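Local coordinates for protein carboxylesterase (Uncultured bacterium, PDB 5GMX) that hydrolyses carboxylic esters as a family VIII carboxylesterase of the beta-lactamase superfamily and also acts on oxyimino cephalosporins, at residues A[31-37]-A[359-365]; A[5-9]-A[19-23]; A[117-121]-A[306-310]; A[132-136]-A[257-263]. All coordinates share one frame; numbering follows the deposited sequence.

Contact 1. Residues A[31-37]-A[359-365]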
loop_
_atom_site.group_PDB
_atom_site.type_symbol
_atom_site.label_atom_id
_atom_site.label_comp_id
_atom_site.label_asym_id
_atom_site.label_seq_id
_atom_site.Cartn_x
_atom_site.Cartn_y
_atom_site.Cartn_z
ATOM N N GLU A 31 -15.989 -7.820 12.792
ATOM C CA GLU A 31 -16.007 -7.549 11.358
ATOM C C GLU A 31 -17.401 -7.153 10.905
ATOM O O GLU A 31 -18.399 -7.543 11.509
ATOM C CB GLU A 31 -15.566 -8.791 10.567
ATOM C CG GLU A 31 -14.091 -9.199 10.679
ATOM C CD GLU A 31 -13.136 -8.387 9.816
ATOM O OE1 GLU A 31 -13.437 -7.215 9.486
ATOM O OE2 GLU A 31 -12.072 -8.946 9.460
ATOM N N VAL A 32 -17.473 -6.381 9.832
ATOM C CA VAL A 32 -18.735 -6.219 9.134
ATOM C C VAL A 32 -18.610 -6.969 7.814
ATOM O O VAL A 32 -19.302 -7.965 7.591
ATOM C CB VAL A 32 -19.093 -4.757 8.903
ATOM C CG1 VAL A 32 -20.348 -4.663 8.048
ATOM C CG2 VAL A 32 -19.306 -4.074 10.239
ATOM N N GLY A 33 -17.695 -6.509 6.965
ATOM C CA GLY A 33 -17.355 -7.215 5.742
ATOM C C GLY A 33 -15.849 -7.319 5.579
ATOM O O GLY A 33 -15.113 -6.433 6.015
ATOM N N ALA A 34 -15.383 -8.390 4.944
ATOM C CA ALA A 34 -13.947 -8.580 4.796
ATOM C C ALA A 34 -13.589 -9.536 3.675
ATOM O O ALA A 34 -14.370 -10.415 3.294
ATOM C CB ALA A 34 -13.342 -9.066 6.109
ATOM N N SER A 35 -12.376 -9.362 3.169
ATOM C CA SER A 35 -11.818 -10.233 2.156
ATOM C C SER A 35 -10.369 -10.554 2.510
ATOM O O SER A 35 -9.647 -9.724 3.088
ATOM C CB SER A 35 -11.893 -9.584 0.783
ATOM O OG SER A 35 -11.082 -8.423 0.740
ATOM N N PHE A 36 -9.959 -11.765 2.153
ATOM C CA PHE A 36 -8.646 -12.281 2.489
ATOM C C PHE A 36 -8.080 -13.126 1.347
ATOM O O PHE A 36 -8.788 -13.938 0.741
ATOM C CB PHE A 36 -8.711 -13.111 3.776
ATOM C CG PHE A 36 -7.409 -13.771 4.133
ATOM C CD1 PHE A 36 -7.149 -15.077 3.743
ATOM C CD2 PHE A 36 -6.431 -13.074 4.817
ATOM C CE1 PHE A 36 -5.937 -15.676 4.040
ATOM C CE2 PHE A 36 -5.219 -13.672 5.129
ATOM C CZ PHE A 36 -4.976 -14.973 4.750
ATOM N N GLY A 37 -6.794 -12.963 1.078
ATOM C CA GLY A 37 -6.119 -13.787 0.094
ATOM C C GLY A 37 -4.793 -14.308 0.621
ATOM O O GLY A 37 -4.136 -13.672 1.458
HETATM N N MSE A 359 0.403 -12.398 1.218
HETATM C CA MSE A 359 -0.863 -12.354 1.935
HETATM C C MSE A 359 -1.532 -10.999 1.804
HETATM O O MSE A 359 -0.858 -9.958 1.851
HETATM C CB MSE A 359 -0.655 -12.690 3.416
HETATM C CG MSE A 359 -1.961 -12.730 4.205
HETATM SE SE MSE A 359 -1.753 -13.126 6.129
HETATM C CE MSE A 359 -0.599 -14.695 5.986
ATOM N N GLY A 360 -2.857 -11.014 1.656
ATOM C CA GLY A 360 -3.615 -9.781 1.531
ATOM C C GLY A 360 -4.891 -9.768 2.354
ATOM O O GLY A 360 -5.581 -10.779 2.455
ATOM N N TYR A 361 -5.218 -8.619 2.940
ATOM C CA TYR A 361 -6.414 -8.529 3.768
ATOM C C TYR A 361 -7.023 -7.127 3.715
ATOM O O TYR A 361 -6.322 -6.115 3.913
ATOM C CB TYR A 361 -6.077 -8.956 5.202
ATOM C CG TYR A 361 -7.176 -8.739 6.217
ATOM C CD1 TYR A 361 -8.435 -9.317 6.058
ATOM C CD2 TYR A 361 -6.933 -8.005 7.366
ATOM C CE1 TYR A 361 -9.442 -9.113 7.000
ATOM C CE2 TYR A 361 -7.911 -7.820 8.322
ATOM C CZ TYR A 361 -9.166 -8.354 8.126
ATOM O OH TYR A 361 -10.118 -8.131 9.085
ATOM N N ALA A 362 -8.316 -7.067 3.393
ATOM C CA ALA A 362 -8.998 -5.773 3.261
ATOM C C ALA A 362 -10.430 -5.856 3.779
ATOM O O ALA A 362 -11.156 -6.792 3.451
ATOM C CB ALA A 362 -8.985 -5.301 1.810
HETATM N N MSE A 363 -10.844 -4.865 4.560
HETATM C CA MSE A 363 -12.134 -4.915 5.238
HETATM C C MSE A 363 -12.724 -3.518 5.388
HETATM O O MSE A 363 -12.017 -2.529 5.220
HETATM C CB MSE A 363 -11.979 -5.582 6.605
HETATM C CG MSE A 363 -11.463 -4.660 7.702
HETATM SE SE MSE A 363 -9.702 -3.807 7.410
HETATM C CE MSE A 363 -8.746 -5.315 6.767
ATOM N N ASN A 364 -14.017 -3.429 5.697
ATOM C CA ASN A 364 -14.657 -2.121 5.771
ATOM C C ASN A 364 -14.905 -1.600 7.193
ATOM O O ASN A 364 -15.282 -0.439 7.364
ATOM C CB ASN A 364 -15.969 -2.135 4.974
ATOM C CG ASN A 364 -17.011 -3.083 5.550
ATOM O OD1 ASN A 364 -16.707 -3.952 6.365
ATOM N ND2 ASN A 364 -18.246 -2.934 5.093
ATOM N N GLN A 365 -14.705 -2.440 8.206
ATOM C CA GLN A 365 -14.798 -1.978 9.595
ATOM C C GLN A 365 -13.424 -1.633 10.162
ATOM O O GLN A 365 -12.609 -2.513 10.439
ATOM C CB GLN A 365 -15.463 -3.023 10.489
ATOM C CG GLN A 365 -15.497 -2.613 11.964
ATOM C CD GLN A 365 -16.250 -1.308 12.192
ATOM O OE1 GLN A 365 -17.461 -1.243 11.994
ATOM N NE2 GLN A 365 -15.531 -0.258 12.596
HETATM O O HOH W 1 -14.960 -5.555 8.502
#
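Ala34 faces Met363 and Phe36 faces Tyr361 in non-hydrogen-bonded pairs, while Ser35 with Ala362 and Gly37 with Gly360 form the hydrogen-bonded pairs, of two strands running antiparallel at 176° with axes 4.7 Å apart. Ser35 adds to this ladder with its side chain. With chi1 at 65°, its OG lies between backbone N and carbonyl carbon and bonds Ala362 O at 3.2 Å, an oxygen that already accepts Ser35 N at 2.9 Å; OG has its main partner in Gly272 N. The face of Ala34, Phe36, Tyr361 and Met363 is apolar and largely aromatic. The selenium of selenomethionine Met359 (SE) sits at the edge of the Phe36 ring, 4.9 Å from its centroid, a Met-aromatic contact joined by Met359 CG to Phe36 CE2 at 3.5 Å. Ala34 CB packs beside Tyr361 CE1 and Met363 CB, and the methyl of Met363 lies over one face of the Tyr361 ring. Just past the end of strand 357-363, Asn364 imitates a further backbone pair: its OD1 takes Gly33 N at 2.8 Å, a bent bond (141° at the hydrogen), while its own N donates to Gly33 O. A water accepts from Val32 N at 3.0 Å and Gln365 N at 3.1 Å and lies close to Gly33 O and Glu31 OE1, the latter in a salt bridge with Arg375. These neighbouring mid-sheet strands, as in serine beta-lactamases, are joined by more than a regular ladder: a side-chain amide and a water extend the pairing and supply partners for buried backbone groups of Val32 and Gly33 and for Gln365 N.

Contact 2. Residues A[5-9]-A[19-23]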
loop_
_atom_site.group_PDB
_atom_site.type_symbol
_atom_site.label_atom_id
_atom_site.label_comp_id
_atom_site.label_asym_id
_atom_site.label_seq_id
_atom_site.Cartn_x
_atom_site.Cartn_y
_atom_site.Cartn_z
ATOM N N ILE A 5 -22.130 -15.323 10.206
ATOM C CA ILE A 5 -22.283 -15.331 8.755
ATOM C C ILE A 5 -21.479 -16.471 8.139
ATOM O O ILE A 5 -20.508 -16.943 8.734
ATOM C CB ILE A 5 -21.854 -13.997 8.161
ATOM N N GLU A 6 -21.878 -16.904 6.947
ATOM C CA GLU A 6 -21.190 -17.993 6.258
ATOM C C GLU A 6 -20.072 -17.497 5.328
ATOM O O GLU A 6 -20.286 -16.639 4.476
ATOM C CB GLU A 6 -22.192 -18.838 5.466
ATOM C CG GLU A 6 -21.572 -19.996 4.684
ATOM C CD GLU A 6 -20.981 -21.080 5.578
ATOM O OE1 GLU A 6 -21.220 -21.046 6.805
ATOM O OE2 GLU A 6 -20.281 -21.977 5.051
ATOM N N ILE A 7 -18.881 -18.058 5.501
ATOM C CA ILE A 7 -17.714 -17.692 4.705
ATOM C C ILE A 7 -17.812 -18.223 3.273
ATOM O O ILE A 7 -18.092 -19.407 3.051
ATOM C CB ILE A 7 -16.420 -18.230 5.365
ATOM C CG1 ILE A 7 -16.268 -17.640 6.764
ATOM C CG2 ILE A 7 -15.196 -17.915 4.531
ATOM C CD1 ILE A 7 -16.333 -16.135 6.787
ATOM N N GLN A 8 -17.597 -17.327 2.310
ATOM C CA GLN A 8 -17.611 -17.666 0.890
ATOM C C GLN A 8 -16.192 -17.771 0.336
ATOM O O GLN A 8 -15.262 -17.128 0.845
ATOM C CB GLN A 8 -18.366 -16.605 0.091
ATOM C CG GLN A 8 -19.761 -16.278 0.573
ATOM C CD GLN A 8 -20.752 -17.343 0.199
ATOM O OE1 GLN A 8 -21.044 -17.537 -0.980
ATOM N NE2 GLN A 8 -21.283 -18.044 1.195
ATOM N N GLY A 9 -16.034 -18.540 -0.734
ATOM C CA GLY A 9 -14.763 -18.597 -1.433
ATOM C C GLY A 9 -14.160 -19.979 -1.495
ATOM O O GLY A 9 -14.866 -20.974 -1.345
ATOM N N ARG A 19 -8.947 -20.557 7.103
ATOM C CA ARG A 19 -10.368 -20.332 6.879
ATOM C C ARG A 19 -11.060 -20.130 8.219
ATOM O O ARG A 19 -11.796 -19.147 8.410
ATOM C CB ARG A 19 -11.000 -21.505 6.131
ATOM C CG ARG A 19 -12.465 -21.284 5.780
ATOM C CD ARG A 19 -13.063 -22.497 5.091
ATOM N NE ARG A 19 -14.408 -22.236 4.587
ATOM C CZ ARG A 19 -15.484 -22.065 5.354
ATOM N NH1 ARG A 19 -15.386 -22.119 6.681
ATOM N NH2 ARG A 19 -16.663 -21.832 4.792
ATOM N N ASP A 20 -10.751 -21.021 9.164
ATOM C CA ASP A 20 -11.330 -20.945 10.499
ATOM C C ASP A 20 -11.013 -19.605 11.148
ATOM O O ASP A 20 -11.922 -18.926 11.641
ATOM C CB ASP A 20 -10.836 -22.104 11.373
ATOM C CG ASP A 20 -11.305 -23.469 10.860
ATOM O OD1 ASP A 20 -12.308 -23.519 10.110
ATOM O OD2 ASP A 20 -10.677 -24.495 11.210
ATOM N N ALA A 21 -9.747 -19.193 11.086
ATOM C CA ALA A 21 -9.365 -17.925 11.702
ATOM C C ALA A 21 -10.183 -16.800 11.074
ATOM O O ALA A 21 -10.735 -15.956 11.788
ATOM C CB ALA A 21 -7.884 -17.670 11.550
ATOM N N PHE A 22 -10.317 -16.832 9.747
ATOM C CA PHE A 22 -11.068 -15.792 9.056
ATOM C C PHE A 22 -12.487 -15.757 9.638
ATOM O O PHE A 22 -12.959 -14.704 10.103
ATOM C CB PHE A 22 -11.071 -16.045 7.543
ATOM C CG PHE A 22 -11.643 -14.911 6.728
ATOM C CD1 PHE A 22 -11.013 -13.678 6.699
ATOM C CD2 PHE A 22 -12.781 -15.090 5.963
ATOM C CE1 PHE A 22 -11.527 -12.635 5.946
ATOM C CE2 PHE A 22 -13.302 -14.047 5.212
ATOM C CZ PHE A 22 -12.675 -12.822 5.201
ATOM N N ALA A 23 -13.119 -16.931 9.697
ATOM C CA ALA A 23 -14.501 -17.031 10.162
ATOM C C ALA A 23 -14.583 -16.564 11.600
ATOM O O ALA A 23 -15.549 -15.905 11.995
ATOM C CB ALA A 23 -15.020 -18.465 10.032
#
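Arg19 reaches from helix 16-27 to Glu6 and Ile7 of the N-terminal tail. Its chain is extended from CG to NE, starting with CG anti to the backbone N (chi1 -176°), which carries the guanidinium across to the tail. There Ile7 CB lies over one face of the group, toward its rim and 3.7 Å from NH2, while the Glu6 carboxylate approaches near the guanidinium plane. Arg19 NH2 to Glu6 OE2, at 3.6 Å, is a long salt bridge; Glu6 is exposed, and its hold is probably modest. Three residues on, Phe22 offers its ring edge to Ile7 CG2, which lies in the ring plane, and its CD2 meets Ile7 CD1 at 3.8 Å. One step further, Ala23 puts CB against Ile7 CG1 at 3.6 Å, on the turn closed by the bond from Ala23 N to Arg19 O. Ile7 is thus in touch with a guanidinium face, the Phe22 ring and a methyl, a small case of one apolar side chain packing the N-terminal segment onto a helix. Behind it, Leu48 of strand 43-51 touches Ile7, Arg19 and Phe22 alike; Phe22 continues inward to Phe36 of strand 33-40 and Leu379 of helix 374-385, and meets Phe26 edge-to-face.

Contact 3. Residues A[117-121]-A[306-310]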
loop_
_atom_site.group_PDB
_atom_site.type_symbol
_atom_site.label_atom_id
_atom_site.label_comp_id
_atom_site.label_asym_id
_atom_site.label_seq_id
_atom_site.Cartn_x
_atom_site.Cartn_y
_atom_site.Cartn_z
ATOM N N LEU A 117 12.052 7.425 -1.284
ATOM C CA LEU A 117 11.176 6.268 -1.084
ATOM C C LEU A 117 11.183 5.730 0.339
ATOM O O LEU A 117 10.302 4.950 0.690
ATOM C CB LEU A 117 11.560 5.138 -2.034
ATOM C CG LEU A 117 11.127 5.352 -3.474
ATOM C CD1 LEU A 117 11.740 4.274 -4.338
ATOM C CD2 LEU A 117 9.619 5.273 -3.520
ATOM N N SER A 118 12.162 6.146 1.147
ATOM C CA SER A 118 12.234 5.718 2.545
ATOM C C SER A 118 11.862 6.836 3.512
ATOM O O SER A 118 12.222 6.786 4.692
ATOM C CB SER A 118 13.629 5.181 2.888
ATOM O OG SER A 118 14.647 6.115 2.566
ATOM N N HIS A 119 11.117 7.822 3.013
ATOM C CA HIS A 119 10.555 8.897 3.833
ATOM C C HIS A 119 11.655 9.727 4.485
ATOM O O HIS A 119 11.482 10.234 5.587
ATOM C CB HIS A 119 9.607 8.333 4.902
ATOM C CG HIS A 119 8.531 7.462 4.337
ATOM N ND1 HIS A 119 7.312 7.959 3.927
ATOM C CD2 HIS A 119 8.505 6.135 4.073
ATOM C CE1 HIS A 119 6.575 6.973 3.450
ATOM N NE2 HIS A 119 7.275 5.855 3.529
ATOM N N GLN A 120 12.781 9.866 3.793
ATOM C CA GLN A 120 13.899 10.657 4.302
ATOM C C GLN A 120 14.128 11.967 3.548
ATOM O O GLN A 120 15.152 12.608 3.742
ATOM C CB GLN A 120 15.182 9.843 4.250
ATOM C CG GLN A 120 15.134 8.552 5.017
ATOM C CD GLN A 120 16.492 7.899 5.085
ATOM O OE1 GLN A 120 17.278 8.183 5.988
ATOM N NE2 GLN A 120 16.789 7.038 4.115
ATOM N N ALA A 121 13.207 12.347 2.664
ATOM C CA ALA A 121 13.354 13.601 1.927
ATOM C C ALA A 121 12.893 14.798 2.757
ATOM O O ALA A 121 13.204 15.937 2.431
ATOM C CB ALA A 121 12.585 13.550 0.611
ATOM N N GLU A 306 16.832 0.883 4.279
ATOM C CA GLU A 306 17.383 2.214 4.087
ATOM C C GLU A 306 17.610 2.873 5.429
ATOM O O GLU A 306 18.608 3.561 5.620
ATOM C CB GLU A 306 16.461 3.063 3.214
ATOM C CG GLU A 306 16.615 2.780 1.725
ATOM C CD GLU A 306 17.974 3.219 1.203
ATOM O OE1 GLU A 306 18.437 4.307 1.615
ATOM O OE2 GLU A 306 18.585 2.482 0.399
ATOM N N CYS A 307 16.689 2.660 6.364
ATOM C CA CYS A 307 16.915 3.201 7.702
ATOM C C CYS A 307 16.085 2.474 8.743
ATOM O O CYS A 307 15.139 1.774 8.404
ATOM C CB CYS A 307 16.639 4.719 7.734
ATOM S SG CYS A 307 15.015 5.314 7.090
ATOM N N PHE A 308 16.469 2.612 10.007
ATOM C CA PHE A 308 15.736 1.995 11.106
ATOM C C PHE A 308 15.790 2.940 12.300
ATOM O O PHE A 308 16.684 2.846 13.129
ATOM C CB PHE A 308 16.316 0.617 11.444
ATOM C CG PHE A 308 15.422 -0.231 12.314
ATOM C CD1 PHE A 308 14.191 0.237 12.757
ATOM C CD2 PHE A 308 15.806 -1.512 12.674
ATOM C CE1 PHE A 308 13.374 -0.548 13.566
ATOM C CE2 PHE A 308 14.994 -2.305 13.470
ATOM C CZ PHE A 308 13.775 -1.822 13.914
ATOM N N ARG A 309 14.817 3.843 12.381
ATOM C CA ARG A 309 14.875 4.953 13.343
ATOM C C ARG A 309 13.498 5.313 13.855
ATOM O O ARG A 309 12.507 5.016 13.207
ATOM C CB ARG A 309 15.480 6.220 12.719
ATOM C CG ARG A 309 16.972 6.213 12.479
ATOM C CD ARG A 309 17.461 7.632 12.169
ATOM N NE ARG A 309 17.032 8.073 10.851
ATOM C CZ ARG A 309 17.831 8.162 9.790
ATOM N NH1 ARG A 309 19.115 7.860 9.899
ATOM N NH2 ARG A 309 17.343 8.553 8.620
ATOM N N LYS A 310 13.443 5.995 14.996
ATOM C CA LYS A 310 12.179 6.539 15.475
ATOM C C LYS A 310 11.656 7.517 14.438
ATOM O O LYS A 310 12.367 8.434 14.012
ATOM C CB LYS A 310 12.337 7.224 16.838
ATOM C CG LYS A 310 11.021 7.760 17.403
ATOM C CD LYS A 310 11.045 7.899 18.917
ATOM C CE LYS A 310 11.904 9.080 19.344
ATOM N NZ LYS A 310 11.440 10.355 18.722
#
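Gln120 meets Arg309 because its CG turns beside the backbone N (chi1 -58°) and the rest of the chain runs out extended, while the arginine bends at chi3 (-72°), so that the two side chains cross at about a right angle, their flat ends 49° apart. Gln120 OE1 lies near the guanidinium plane, 2.7 Å from Arg309 NH2, though the poor angle at the hydrogen makes this a weak bond. The other end of the amide is held more firmly: Gln120 NE2 donates to Ser118 OG at 2.8 Å, with the hydroxyl oxygen almost in the amide plane. This pair of bonds, one firm and one weak, is consistent with the amide's orientation and limits its rotation. Cys307 SG packs against the amide, 3.6 Å from Gln120 CD. Next to this, Ser118 CB packs on Glu306 CB at 3.6 Å, while the carboxylate of Glu306 pairs with Arg322 in a salt bridge. Trp320 stands opposite two residues, Glu306 and Cys307, a classic beta bulge between strands 307-310 and 317-320. The contact thus fastens this two-stranded hairpin to the loop that leaves helix 113-117, beside His119, whose ring packs among Tyr160, His161, Phe165 and Trp320.

Contact 4. Residues A[132-136]-A[257-263]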
loop_
_atom_site.group_PDB
_atom_site.type_symbol
_atom_site.label_atom_id
_atom_site.label_comp_id
_atom_site.label_asym_id
_atom_site.label_seq_id
_atom_site.Cartn_x
_atom_site.Cartn_y
_atom_site.Cartn_z
HETATM N N MSE A 132 -9.178 18.988 -0.569
HETATM C CA MSE A 132 -9.188 17.680 -1.224
HETATM C C MSE A 132 -9.040 17.822 -2.739
HETATM O O MSE A 132 -8.348 17.027 -3.406
HETATM C CB MSE A 132 -10.478 16.931 -0.891
HETATM C CG MSE A 132 -10.597 16.519 0.562
HETATM SE SE MSE A 132 -9.315 15.114 0.981
HETATM C CE MSE A 132 -9.654 14.918 2.905
ATOM N N ALA A 133 -9.698 18.842 -3.281
ATOM C CA ALA A 133 -9.588 19.140 -4.703
ATOM C C ALA A 133 -8.130 19.342 -5.082
ATOM O O ALA A 133 -7.712 18.977 -6.180
ATOM C CB ALA A 133 -10.411 20.373 -5.064
ATOM N N ASP A 134 -7.359 19.919 -4.163
ATOM C CA ASP A 134 -5.932 20.119 -4.378
ATOM C C ASP A 134 -5.240 18.771 -4.508
ATOM O O ASP A 134 -4.357 18.588 -5.345
ATOM C CB ASP A 134 -5.316 20.918 -3.232
ATOM C CG ASP A 134 -5.921 22.295 -3.099
ATOM O OD1 ASP A 134 -6.169 22.934 -4.145
ATOM O OD2 ASP A 134 -6.147 22.735 -1.948
ATOM N N LEU A 135 -5.667 17.822 -3.684
ATOM C CA LEU A 135 -5.148 16.464 -3.754
ATOM C C LEU A 135 -5.418 15.843 -5.117
ATOM O O LEU A 135 -4.594 15.080 -5.635
ATOM C CB LEU A 135 -5.774 15.598 -2.659
ATOM C CG LEU A 135 -4.842 14.918 -1.667
ATOM C CD1 LEU A 135 -3.883 15.931 -1.070
ATOM C CD2 LEU A 135 -5.663 14.240 -0.580
ATOM N N TYR A 136 -6.560 16.185 -5.709
ATOM C CA TYR A 136 -6.937 15.548 -6.973
ATOM C C TYR A 136 -6.206 16.145 -8.185
ATOM O O TYR A 136 -6.186 15.546 -9.256
ATOM C CB TYR A 136 -8.452 15.616 -7.175
ATOM C CG TYR A 136 -9.232 15.057 -6.004
ATOM C CD1 TYR A 136 -8.650 14.146 -5.129
ATOM C CD2 TYR A 136 -10.543 15.446 -5.765
ATOM C CE1 TYR A 136 -9.349 13.637 -4.060
ATOM C CE2 TYR A 136 -11.252 14.937 -4.696
ATOM C CZ TYR A 136 -10.648 14.034 -3.846
ATOM O OH TYR A 136 -11.336 13.524 -2.773
ATOM N N ALA A 257 -15.466 11.220 -5.715
ATOM C CA ALA A 257 -14.361 12.016 -6.251
ATOM C C ALA A 257 -13.024 11.507 -5.717
ATOM O O ALA A 257 -12.024 11.478 -6.435
ATOM C CB ALA A 257 -14.546 13.499 -5.919
ATOM N N TRP A 258 -13.022 11.087 -4.460
ATOM C CA TRP A 258 -11.830 10.506 -3.850
ATOM C C TRP A 258 -11.435 9.219 -4.583
ATOM O O TRP A 258 -10.301 9.076 -5.041
ATOM C CB TRP A 258 -12.085 10.249 -2.360
ATOM C CG TRP A 258 -11.069 9.391 -1.651
ATOM C CD1 TRP A 258 -11.141 8.041 -1.447
ATOM C CD2 TRP A 258 -9.859 9.829 -1.009
ATOM N NE1 TRP A 258 -10.045 7.610 -0.737
ATOM C CE2 TRP A 258 -9.244 8.688 -0.453
ATOM C CE3 TRP A 258 -9.232 11.072 -0.861
ATOM C CZ2 TRP A 258 -8.034 8.750 0.235
ATOM C CZ3 TRP A 258 -8.028 11.134 -0.175
ATOM C CH2 TRP A 258 -7.446 9.979 0.369
ATOM N N ARG A 259 -12.387 8.307 -4.737
ATOM C CA ARG A 259 -12.122 7.043 -5.417
ATOM C C ARG A 259 -11.701 7.226 -6.883
ATOM O O ARG A 259 -10.905 6.452 -7.404
ATOM C CB ARG A 259 -13.355 6.142 -5.341
ATOM C CG ARG A 259 -13.765 5.826 -3.920
ATOM C CD ARG A 259 -14.817 4.733 -3.858
ATOM N NE ARG A 259 -16.052 5.111 -4.527
ATOM C CZ ARG A 259 -17.063 5.721 -3.924
ATOM N NH1 ARG A 259 -16.974 6.028 -2.637
ATOM N NH2 ARG A 259 -18.156 6.035 -4.606
ATOM N N ALA A 260 -12.228 8.252 -7.540
ATOM C CA ALA A 260 -11.958 8.467 -8.959
ATOM C C ALA A 260 -10.556 9.025 -9.185
ATOM O O ALA A 260 -9.962 8.822 -10.244
ATOM C CB ALA A 260 -13.010 9.409 -9.572
ATOM N N ALA A 261 -10.035 9.731 -8.186
ATOM C CA ALA A 261 -8.744 10.405 -8.301
ATOM C C ALA A 261 -7.576 9.439 -8.179
ATOM O O ALA A 261 -7.762 8.259 -7.936
ATOM C CB ALA A 261 -8.628 11.497 -7.236
ATOM N N GLU A 262 -6.363 9.946 -8.338
ATOM C CA GLU A 262 -5.194 9.138 -8.030
ATOM C C GLU A 262 -4.451 9.738 -6.839
ATOM O O GLU A 262 -3.800 10.771 -6.949
ATOM C CB GLU A 262 -4.283 8.997 -9.248
ATOM C CG GLU A 262 -4.938 8.178 -10.343
ATOM C CD GLU A 262 -3.961 7.695 -11.392
ATOM O OE1 GLU A 262 -4.425 7.106 -12.399
ATOM O OE2 GLU A 262 -2.738 7.871 -11.198
ATOM N N VAL A 263 -4.619 9.101 -5.684
ATOM C CA VAL A 263 -3.924 9.489 -4.460
ATOM C C VAL A 263 -3.242 8.244 -3.922
ATOM O O VAL A 263 -3.716 7.631 -2.965
ATOM C CB VAL A 263 -4.889 10.068 -3.399
ATOM C CG1 VAL A 263 -4.109 10.721 -2.258
ATOM C CG2 VAL A 263 -5.820 11.094 -4.033
HETATM O O HOH W 2 -3.847 13.478 -7.681
HETATM O O HOH W 3 -6.008 12.574 -9.493
#
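Leu135 O and Glu262 O are bridged by one water, which donates to the first at 2.7 Å and to the second at 2.8 Å. A second water links Tyr136 O to Glu262 N, just after the chain leaves its helix at Ala261. Two short helices of the beta-lactamase-like fold, 132-136 and 256-260, are joined through solvent at the backbone and through an apolar, partly aromatic interface between side chains, which includes a Met-aromatic contact. Tyr136 enters that interface: its chi1 of -54° lays the ring back over its own helix, with Met132 O above the centre of one face and Ala257 O toward the rim of the other. Ala261 CB presses on Tyr136 CD1 at 3.4 Å, Ala257 CB meets Tyr136 CE2, and Tyr136 OH lies in the plane of the Trp258 indole, at its edge. The indole is also held at its polar end, NE1 donating to Asn68 OD1; its side chain touches Leu248 of the phenylmethanesulfonic acid pocket and lies about 7 Å from that ligand. The selenium (SE) of selenomethionine Met132 approaches obliquely, 5.4 Å from the centroid of the six-membered ring, and Leu135 CD2 sits at the indole edge, 3.9 Å from Trp258 CZ3.

Read from the N terminus, the chain illustrates nested closure. Contact 2 comes first, a short loop of nine residues folding the tail onto helix 16-27, and it is complete before contact 1 opens on strand 33-40. Contact 1 then spans 321 residues before closing with strand 357-363. Inside lies contact 3, from the loop after helix 113-117 to strand 307-310, and inside that contact 4, between helix 132-136 and the end of helix 256-260 with the residues after it; none of the loops cross. Contacts 1 and 2 touch through Phe22, joining tail, helix and central sheet, whereas contacts 3 and 4, with centres 26 Å apart, tie separate regions outside the central seven-stranded sheet without touching.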